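Local structure of phosphoribosylformylglycinamidine synthase 2 (Thermus thermophilus, 3VIU) at residues K6-P11 against E30-K35. The protein belongs to the PurM-like (AIR synthase-related) family, carries an N-terminal helical linker domain, and is modelled with adenosine-5'-diphosphate and a magnesium ion. Numbering follows the deposited sequence.
Sequences KEIGIP and ELLLFK
Where the turn that closes helix 2-8 runs past helix 28-37, Ile10 and Lys35 bring their CA atoms within 5.8 Å, and two isoleucines reach across to the helix. The C-terminal turn of helix 2-8 thus packs against helix 28-37 in the small helical N-terminal linker domain. Gly9, the first residue past the helix, has positive phi (127°), a conformation suited to glycine because a side chain there would press against the preceding carbonyl O. Pro11 then takes the N-cap position, right before helix 12-22. Ile8 and Ile10, on either side of Gly9, both point at the second helix. Ile8 CD1 lies 3.5 Å from Leu31 CD2 and 4.0 Å from Leu32 CD1, so its CG1 branch ends against both leucine side chains. Leucine suits position 32: its long branched tip swings back to Ile8, although its CB points away, and the side chain also touches Glu297 and Leu301 of helix 296-301. Ile10 lays CG1 over the backbone of Lys35, 3.7 Å from its CA, while CD1 meets Phe34 CB at 4.0 Å. Tyr15 and Ile18 of helix 12-22 touch Ile10 and Phe34 respectively. Lys35 serves by its aliphatic chain: CG stands anti to the backbone N (chi1 -179°), carrying the chain out to Ile8, and it bends at chi3 only beyond CD, which rests 3.7 Å from Ile8 CB.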
loop_
_atom_site.group_PDB
_atom_site.type_symbol
_atom_site.label_atom_id
_atom_site.label_comp_id
_atom_site.label_asym_id
_atom_site.label_seq_id
_atom_site.Cartn_x
_atom_site.Cartn_y
_atom_site.Cartn_z
ATOM N N LYS A 6 29.654 17.643 8.747
ATOM C CA LYS A 6 28.996 18.172 7.562
ATOM C C LYS A 6 29.560 17.554 6.286
ATOM O O LYS A 6 29.046 17.795 5.192
ATOM C CB LYS A 6 29.138 19.696 7.527
ATOM C CG LYS A 6 28.409 20.401 8.666
ATOM C CD LYS A 6 28.691 21.894 8.673
ATOM C CE LYS A 6 30.163 22.174 8.926
ATOM N NZ LYS A 6 30.451 23.632 8.987
ATOM N N GLU A 7 30.615 16.752 6.433
ATOM C CA GLU A 7 31.236 16.089 5.289
ATOM C C GLU A 7 30.485 14.807 4.933
ATOM O O GLU A 7 30.577 14.316 3.805
ATOM C CB GLU A 7 32.699 15.753 5.588
ATOM C CG GLU A 7 33.385 14.968 4.473
ATOM C CD GLU A 7 34.863 14.733 4.732
ATOM O OE1 GLU A 7 35.198 14.133 5.776
ATOM O OE2 GLU A 7 35.689 15.147 3.890
ATOM N N ILE A 8 29.743 14.272 5.902
ATOM C CA ILE A 8 28.973 13.049 5.691
ATOM C C ILE A 8 27.517 13.351 5.337
ATOM O O ILE A 8 26.820 12.504 4.778
ATOM C CB ILE A 8 29.009 12.135 6.940
ATOM C CG1 ILE A 8 28.395 12.857 8.140
ATOM C CG2 ILE A 8 30.444 11.730 7.244
ATOM C CD1 ILE A 8 28.318 12.006 9.390
ATOM N N GLY A 9 27.062 14.558 5.668
ATOM C CA GLY A 9 25.696 14.938 5.355
ATOM C C GLY A 9 24.868 15.463 6.514
ATOM O O GLY A 9 23.674 15.721 6.352
ATOM N N ILE A 10 25.487 15.630 7.679
ATOM C CA ILE A 10 24.765 16.124 8.847
ATOM C C ILE A 10 24.818 17.640 8.991
ATOM O O ILE A 10 25.879 18.221 9.234
ATOM C CB ILE A 10 25.284 15.474 10.145
ATOM C CG1 ILE A 10 24.892 13.992 10.162
ATOM C CG2 ILE A 10 24.720 16.203 11.361
ATOM C CD1 ILE A 10 25.287 13.251 11.418
ATOM N N PRO A 11 23.657 18.299 8.851
ATOM C CA PRO A 11 23.482 19.751 8.950
ATOM C C PRO A 11 24.110 20.353 10.205
ATOM O O PRO A 11 24.083 19.747 11.278
ATOM C CB PRO A 11 21.963 19.912 8.936
ATOM C CG PRO A 11 21.517 18.769 8.086
ATOM C CD PRO A 11 22.362 17.636 8.607
ATOM N N GLU A 30 29.702 7.064 16.185
ATOM C CA GLU A 30 28.484 7.698 16.669
ATOM C C GLU A 30 27.936 8.703 15.654
ATOM O O GLU A 30 26.719 8.818 15.469
ATOM C CB GLU A 30 28.758 8.380 18.014
ATOM C CG GLU A 30 29.028 7.388 19.140
ATOM C CD GLU A 30 29.468 8.043 20.435
ATOM O OE1 GLU A 30 29.357 7.386 21.494
ATOM O OE2 GLU A 30 29.933 9.205 20.396
ATOM N N LEU A 31 28.836 9.422 14.987
ATOM C CA LEU A 31 28.415 10.398 13.995
ATOM C C LEU A 31 27.683 9.668 12.873
ATOM O O LEU A 31 26.598 10.077 12.453
ATOM C CB LEU A 31 29.623 11.142 13.423
ATOM C CG LEU A 31 29.512 12.670 13.316
ATOM C CD1 LEU A 31 30.667 13.184 12.481
ATOM C CD2 LEU A 31 28.197 13.081 12.678
ATOM N N LEU A 32 28.283 8.583 12.392
ATOM C CA LEU A 32 27.690 7.794 11.322
ATOM C C LEU A 32 26.318 7.253 11.726
ATOM O O LEU A 32 25.424 7.135 10.888
ATOM C CB LEU A 32 28.642 6.655 10.926
ATOM C CG LEU A 32 29.552 6.891 9.705
ATOM C CD1 LEU A 32 29.935 8.349 9.593
ATOM C CD2 LEU A 32 30.799 6.026 9.814
ATOM N N LEU A 33 26.144 6.939 13.007
ATOM C CA LEU A 33 24.863 6.434 13.487
ATOM C C LEU A 33 23.777 7.511 13.343
ATOM O O LEU A 33 22.664 7.235 12.875
ATOM C CB LEU A 33 24.973 5.996 14.955
ATOM C CG LEU A 33 25.918 4.832 15.307
ATOM C CD1 LEU A 33 25.830 4.538 16.799
ATOM C CD2 LEU A 33 25.558 3.587 14.508
ATOM N N PHE A 34 24.100 8.736 13.747
ATOM C CA PHE A 34 23.141 9.826 13.647
ATOM C C PHE A 34 22.798 10.165 12.202
ATOM O O PHE A 34 21.633 10.371 11.869
ATOM C CB PHE A 34 23.663 11.076 14.354
ATOM C CG PHE A 34 23.437 11.066 15.836
ATOM C CD1 PHE A 34 24.450 10.681 16.709
ATOM C CD2 PHE A 34 22.199 11.419 16.362
ATOM C CE1 PHE A 34 24.227 10.649 18.088
ATOM C CE2 PHE A 34 21.969 11.387 17.730
ATOM C CZ PHE A 34 22.984 11.002 18.595
ATOM N N LYS A 35 23.811 10.220 11.345
ATOM C CA LYS A 35 23.580 10.536 9.945
ATOM C C LYS A 35 22.444 9.673 9.403
ATOM O O LYS A 35 21.571 10.163 8.687
ATOM C CB LYS A 35 24.848 10.302 9.114
ATOM C CG LYS A 35 24.668 10.632 7.629
ATOM C CD LYS A 35 25.865 10.211 6.775
ATOM C CE LYS A 35 26.025 8.689 6.738
ATOM N NZ LYS A 35 27.093 8.241 5.786
#